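Local coordinates for protein mediator of RNA polymerase II transcription subunit 18 (Schizosaccharomyces pombe, PDB 3C0T) that serves as a subunit of the Mediator complex, the coactivator that relays signals from gene-specific regulators to the basal RNA polymerase II machinery, at residues M1-F15 / Q163-A176. Numbering follows the deposited sequence.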
loop_
_atom_site.group_PDB
_atom_site.type_symbol
_atom_site.label_atom_id
_atom_site.label_comp_id
_atom_site.label_asym_id
_atom_site.label_seq_id
_atom_site.Cartn_x
_atom_site.Cartn_y
_atom_site.Cartn_z
ATOM N N MET A 1 -11.091 -0.440 12.116
ATOM C CA MET A 1 -10.427 0.844 11.754
ATOM C C MET A 1 -10.859 1.228 10.341
ATOM O O MET A 1 -11.014 0.372 9.472
ATOM C CB MET A 1 -8.906 0.684 11.845
ATOM C CG MET A 1 -8.100 1.933 11.546
ATOM S SD MET A 1 -6.352 1.764 12.040
ATOM C CE MET A 1 -5.750 0.590 10.820
ATOM N N GLN A 2 -11.060 2.522 10.123
ATOM C CA GLN A 2 -11.517 3.017 8.832
ATOM C C GLN A 2 -10.431 3.816 8.119
ATOM O O GLN A 2 -9.833 4.723 8.700
ATOM C CB GLN A 2 -12.747 3.904 9.045
ATOM C CG GLN A 2 -13.889 3.691 8.066
ATOM C CD GLN A 2 -14.522 2.320 8.190
ATOM O OE1 GLN A 2 -14.812 1.863 9.289
ATOM N NE2 GLN A 2 -14.744 1.660 7.058
ATOM N N GLU A 3 -10.170 3.473 6.860
ATOM C CA GLU A 3 -9.176 4.199 6.083
ATOM C C GLU A 3 -9.854 5.062 5.020
ATOM O O GLU A 3 -10.567 4.546 4.158
ATOM C CB GLU A 3 -8.195 3.235 5.393
ATOM C CG GLU A 3 -7.170 3.960 4.511
ATOM C CD GLU A 3 -6.138 3.029 3.883
ATOM O OE1 GLU A 3 -5.403 2.355 4.629
ATOM O OE2 GLU A 3 -6.060 2.972 2.637
ATOM N N LEU A 4 -9.648 6.373 5.097
ATOM C CA LEU A 4 -10.203 7.288 4.100
ATOM C C LEU A 4 -9.007 7.588 3.188
ATOM O O LEU A 4 -7.900 7.844 3.675
ATOM C CB LEU A 4 -10.741 8.563 4.763
ATOM C CG LEU A 4 -11.923 8.339 5.720
ATOM C CD1 LEU A 4 -11.401 7.818 7.066
ATOM C CD2 LEU A 4 -12.688 9.651 5.929
ATOM N N TYR A 5 -9.212 7.561 1.874
ATOM C CA TYR A 5 -8.078 7.756 0.985
ATOM C C TYR A 5 -8.391 8.326 -0.386
ATOM O O TYR A 5 -9.543 8.458 -0.779
ATOM C CB TYR A 5 -7.395 6.405 0.786
ATOM C CG TYR A 5 -8.287 5.445 0.030
ATOM C CD1 TYR A 5 -8.246 5.380 -1.366
ATOM C CD2 TYR A 5 -9.230 4.661 0.702
ATOM C CE1 TYR A 5 -9.125 4.565 -2.076
ATOM C CE2 TYR A 5 -10.118 3.835 0.001
ATOM C CZ TYR A 5 -10.061 3.798 -1.387
ATOM O OH TYR A 5 -10.948 3.019 -2.095
ATOM N N LEU A 6 -7.322 8.627 -1.115
ATOM C CA LEU A 6 -7.392 9.139 -2.478
ATOM C C LEU A 6 -6.223 8.495 -3.194
ATOM O O LEU A 6 -5.167 8.278 -2.594
ATOM C CB LEU A 6 -7.247 10.661 -2.508
ATOM C CG LEU A 6 -8.444 11.444 -1.967
ATOM C CD1 LEU A 6 -8.130 12.933 -1.976
ATOM C CD2 LEU A 6 -9.675 11.146 -2.824
ATOM N N LEU A 7 -6.413 8.170 -4.465
ATOM C CA LEU A 7 -5.362 7.540 -5.242
ATOM C C LEU A 7 -5.061 8.310 -6.521
ATOM O O LEU A 7 -5.938 8.953 -7.101
ATOM C CB LEU A 7 -5.752 6.101 -5.586
ATOM C CG LEU A 7 -5.541 5.020 -4.521
ATOM C CD1 LEU A 7 -6.152 3.725 -5.003
ATOM C CD2 LEU A 7 -4.058 4.823 -4.257
ATOM N N GLY A 8 -3.802 8.243 -6.941
ATOM C CA GLY A 8 -3.363 8.919 -8.145
ATOM C C GLY A 8 -2.183 8.172 -8.739
ATOM O O GLY A 8 -1.559 7.341 -8.068
ATOM N N VAL A 9 -1.862 8.462 -9.992
ATOM C CA VAL A 9 -0.750 7.792 -10.647
ATOM C C VAL A 9 0.230 8.847 -11.169
ATOM O O VAL A 9 -0.178 9.889 -11.680
ATOM C CB VAL A 9 -1.278 6.889 -11.804
ATOM C CG1 VAL A 9 -1.500 7.713 -13.064
ATOM C CG2 VAL A 9 -0.330 5.749 -12.051
ATOM N N VAL A 10 1.523 8.583 -11.012
ATOM C CA VAL A 10 2.566 9.505 -11.458
ATOM C C VAL A 10 3.486 8.798 -12.443
ATOM O O VAL A 10 4.184 7.859 -12.074
ATOM C CB VAL A 10 3.432 9.991 -10.273
ATOM C CG1 VAL A 10 4.614 10.809 -10.779
ATOM C CG2 VAL A 10 2.587 10.817 -9.317
ATOM N N PRO A 11 3.497 9.238 -13.711
ATOM C CA PRO A 11 4.349 8.633 -14.743
ATOM C C PRO A 11 5.816 8.713 -14.336
ATOM O O PRO A 11 6.244 9.684 -13.719
ATOM C CB PRO A 11 4.057 9.485 -15.978
ATOM C CG PRO A 11 2.645 9.938 -15.748
ATOM C CD PRO A 11 2.659 10.303 -14.286
ATOM N N SER A 12 6.586 7.695 -14.690
ATOM C CA SER A 12 8.000 7.663 -14.349
ATOM C C SER A 12 8.766 8.920 -14.784
ATOM O O SER A 12 9.675 9.381 -14.085
ATOM C CB SER A 12 8.644 6.422 -14.968
ATOM O OG SER A 12 9.942 6.240 -14.445
ATOM N N ARG A 13 8.409 9.478 -15.937
ATOM C CA ARG A 13 9.088 10.678 -16.427
ATOM C C ARG A 13 8.856 11.910 -15.553
ATOM O O ARG A 13 9.676 12.826 -15.539
ATOM C CB ARG A 13 8.673 10.989 -17.872
ATOM C CG ARG A 13 7.192 10.772 -18.175
ATOM C CD ARG A 13 6.825 11.355 -19.533
ATOM N NE ARG A 13 6.695 12.807 -19.455
ATOM C CZ ARG A 13 5.562 13.437 -19.149
ATOM N NH1 ARG A 13 4.458 12.735 -18.907
ATOM N NH2 ARG A 13 5.539 14.763 -19.060
ATOM N N ARG A 14 7.751 11.937 -14.817
ATOM C CA ARG A 14 7.458 13.086 -13.966
ATOM C C ARG A 14 7.855 12.895 -12.506
ATOM O O ARG A 14 7.720 13.815 -11.694
ATOM C CB ARG A 14 5.974 13.431 -14.048
ATOM C CG ARG A 14 5.548 13.975 -15.401
ATOM C CD ARG A 14 4.099 14.402 -15.356
ATOM N NE ARG A 14 3.886 15.343 -14.263
ATOM C CZ ARG A 14 2.873 15.272 -13.405
ATOM N NH1 ARG A 14 1.971 14.302 -13.512
ATOM N NH2 ARG A 14 2.776 16.165 -12.429
ATOM N N PHE A 15 8.366 11.713 -12.177
ATOM C CA PHE A 15 8.767 11.411 -10.811
ATOM C C PHE A 15 9.621 12.481 -10.134
ATOM O O PHE A 15 9.297 12.938 -9.036
ATOM C CB PHE A 15 9.518 10.080 -10.757
ATOM C CG PHE A 15 9.974 9.701 -9.370
ATOM C CD1 PHE A 15 9.085 9.134 -8.460
ATOM C CD2 PHE A 15 11.286 9.937 -8.965
ATOM C CE1 PHE A 15 9.494 8.807 -7.166
ATOM C CE2 PHE A 15 11.708 9.613 -7.668
ATOM C CZ PHE A 15 10.811 9.048 -6.769
ATOM N N GLN A 163 6.423 1.208 -15.661
ATOM C CA GLN A 163 5.578 1.254 -14.480
ATOM C C GLN A 163 5.472 2.632 -13.841
ATOM O O GLN A 163 6.482 3.246 -13.504
ATOM C CB GLN A 163 6.133 0.275 -13.455
ATOM C CG GLN A 163 5.191 -0.064 -12.343
ATOM C CD GLN A 163 5.745 -1.168 -11.480
ATOM O OE1 GLN A 163 6.084 -2.234 -11.980
ATOM N NE2 GLN A 163 5.846 -0.920 -10.181
ATOM N N PRO A 164 4.244 3.140 -13.673
ATOM C CA PRO A 164 4.083 4.457 -13.053
ATOM C C PRO A 164 4.206 4.319 -11.532
ATOM O O PRO A 164 4.127 3.207 -10.992
ATOM C CB PRO A 164 2.671 4.853 -13.460
ATOM C CG PRO A 164 1.960 3.530 -13.424
ATOM C CD PRO A 164 2.944 2.617 -14.127
ATOM N N TRP A 165 4.424 5.439 -10.849
ATOM C CA TRP A 165 4.496 5.426 -9.396
ATOM C C TRP A 165 3.067 5.651 -8.940
ATOM O O TRP A 165 2.300 6.352 -9.609
ATOM C CB TRP A 165 5.371 6.555 -8.872
ATOM C CG TRP A 165 6.830 6.334 -9.091
ATOM C CD1 TRP A 165 7.521 6.517 -10.251
ATOM C CD2 TRP A 165 7.783 5.879 -8.121
ATOM N NE1 TRP A 165 8.849 6.205 -10.068
ATOM C CE2 TRP A 165 9.039 5.811 -8.770
ATOM C CE3 TRP A 165 7.700 5.523 -6.769
ATOM C CZ2 TRP A 165 10.208 5.402 -8.112
ATOM C CZ3 TRP A 165 8.868 5.116 -6.109
ATOM C CH2 TRP A 165 10.105 5.059 -6.787
ATOM N N ILE A 166 2.698 5.047 -7.820
ATOM C CA ILE A 166 1.351 5.207 -7.299
ATOM C C ILE A 166 1.375 6.228 -6.175
ATOM O O ILE A 166 2.260 6.192 -5.313
ATOM C CB ILE A 166 0.792 3.864 -6.771
ATOM C CG1 ILE A 166 0.612 2.890 -7.936
ATOM C CG2 ILE A 166 -0.543 4.082 -6.045
ATOM C CD1 ILE A 166 0.120 1.524 -7.522
ATOM N N LEU A 167 0.416 7.151 -6.203
ATOM C CA LEU A 167 0.296 8.181 -5.177
ATOM C C LEU A 167 -0.915 7.816 -4.337
ATOM O O LEU A 167 -2.044 7.876 -4.822
ATOM C CB LEU A 167 0.071 9.560 -5.803
ATOM C CG LEU A 167 1.099 10.662 -5.511
ATOM C CD1 LEU A 167 0.510 11.994 -5.922
ATOM C CD2 LEU A 167 1.457 10.714 -4.039
ATOM N N HIS A 168 -0.683 7.442 -3.082
ATOM C CA HIS A 168 -1.762 7.049 -2.178
ATOM C C HIS A 168 -1.836 7.996 -0.982
ATOM O O HIS A 168 -0.891 8.093 -0.195
ATOM C CB HIS A 168 -1.522 5.612 -1.697
ATOM C CG HIS A 168 -2.612 5.064 -0.825
ATOM N ND1 HIS A 168 -2.541 3.813 -0.249
ATOM C CD2 HIS A 168 -3.795 5.590 -0.431
ATOM C CE1 HIS A 168 -3.632 3.593 0.462
ATOM N NE2 HIS A 168 -4.409 4.656 0.370
ATOM N N VAL A 169 -2.958 8.700 -0.853
ATOM C CA VAL A 169 -3.151 9.628 0.256
ATOM C C VAL A 169 -4.203 9.032 1.182
ATOM O O VAL A 169 -5.285 8.643 0.733
ATOM C CB VAL A 169 -3.632 11.011 -0.239
ATOM C CG1 VAL A 169 -3.693 11.989 0.933
ATOM C CG2 VAL A 169 -2.682 11.532 -1.319
ATOM N N TYR A 170 -3.898 8.961 2.472
ATOM C CA TYR A 170 -4.837 8.363 3.401
ATOM C C TYR A 170 -4.690 8.824 4.838
ATOM O O TYR A 170 -3.710 9.466 5.215
ATOM C CB TYR A 170 -4.690 6.834 3.385
ATOM C CG TYR A 170 -3.321 6.351 3.837
ATOM C CD1 TYR A 170 -2.239 6.318 2.955
ATOM C CD2 TYR A 170 -3.095 5.976 5.164
ATOM C CE1 TYR A 170 -0.963 5.928 3.385
ATOM C CE2 TYR A 170 -1.827 5.590 5.602
ATOM C CZ TYR A 170 -0.764 5.572 4.707
ATOM O OH TYR A 170 0.506 5.230 5.147
ATOM N N THR A 171 -5.699 8.482 5.629
ATOM C CA THR A 171 -5.710 8.772 7.042
ATOM C C THR A 171 -6.596 7.707 7.672
ATOM O O THR A 171 -7.478 7.155 7.009
ATOM C CB THR A 171 -6.252 10.174 7.347
ATOM O OG1 THR A 171 -6.064 10.440 8.741
ATOM C CG2 THR A 171 -7.728 10.284 6.996
ATOM N N HIS A 172 -6.343 7.395 8.936
ATOM C CA HIS A 172 -7.118 6.377 9.629
ATOM C C HIS A 172 -7.986 6.945 10.750
ATOM O O HIS A 172 -7.567 7.843 11.488
ATOM C CB HIS A 172 -6.187 5.318 10.225
ATOM C CG HIS A 172 -5.449 4.511 9.204
ATOM N ND1 HIS A 172 -6.090 3.715 8.277
ATOM C CD2 HIS A 172 -4.122 4.359 8.978
ATOM C CE1 HIS A 172 -5.189 3.108 7.525
ATOM N NE2 HIS A 172 -3.989 3.481 7.928
ATOM N N VAL A 173 -9.196 6.407 10.867
ATOM C CA VAL A 173 -10.133 6.803 11.911
ATOM C C VAL A 173 -10.476 5.537 12.695
ATOM O O VAL A 173 -11.078 4.603 12.162
ATOM C CB VAL A 173 -11.422 7.408 11.318
ATOM C CG1 VAL A 173 -12.397 7.742 12.442
ATOM C CG2 VAL A 173 -11.084 8.668 10.517
ATOM N N ALA A 174 -10.069 5.508 13.960
ATOM C CA ALA A 174 -10.293 4.352 14.834
ATOM C C ALA A 174 -11.742 3.878 14.930
ATOM O O ALA A 174 -12.029 2.694 14.748
ATOM C CB ALA A 174 -9.761 4.655 16.232
ATOM N N ASP A 175 -12.648 4.804 15.217
ATOM C CA ASP A 175 -14.060 4.475 15.369
ATOM C C ASP A 175 -14.909 5.030 14.232
ATOM O O ASP A 175 -15.043 6.243 14.086
ATOM C CB ASP A 175 -14.566 5.028 16.709
ATOM C CG ASP A 175 -16.029 4.708 16.967
ATOM O OD1 ASP A 175 -16.581 5.241 17.956
ATOM O OD2 ASP A 175 -16.626 3.928 16.193
ATOM N N ALA A 176 -15.490 4.139 13.436
ATOM C CA ALA A 176 -16.330 4.554 12.317
ATOM C C ALA A 176 -17.556 5.327 12.802
ATOM O O ALA A 176 -18.133 6.127 12.062
ATOM C CB ALA A 176 -16.767 3.328 11.515
HETATM O O HOH W 1 11.541 6.607 -12.165
#
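M1 meets H172 where strand 2-10 begins and strand 165-173 ends: its CE lies over the imidazole, 4.1 Å from the ring centroid, a CH-pi contact reached because the chain bends at chi3 (71°). Q2, L4, L6, G8 and V10 each exchange two backbone hydrogen bonds with V173, T171, V169, L167 and W165 respectively, without a bulge. E3, extended, runs alongside H172, its OE1 3.0 Å from CE1 of H172, while OE2, salt-bridged to R97, lies in the plane of the H168 ring at its edge, 3.3 Å from NE2 of H168. L4 CD1 packs on V173 CG2 at 3.6 Å, on the face covered by helix 179-196. Y5 and Y170 touch through their CB atoms, and the Y5 hydroxyl bonds V205 O. L7 lays CD2 against H168 CB, and V9 CG2 meets the P164 ring, 3.4 Å from its CB; apolar side chains of another protein's chain pack on L7, V9 and P164. A water bonds S12 OG and, weakly, W165 NE1. F15, at the start of helix 15-25, forms an offset stack with the five-membered ring of W165 (centroids 4.2 Å, planes 26° apart). A serine in place of W165 would probably leave the F15 ring without its stacking partner and the helix start less firmly held to the sheet. Continuous backbone bonding thus joins two neighbouring strands of the curled Med18 sheet, with apolar packing toward helix 179-196 and, on the E3 face, a buried carboxylate whose charge R97 probably balances, whereas buried H172 ND1, beneath M1 CE, has no polar partner in the model.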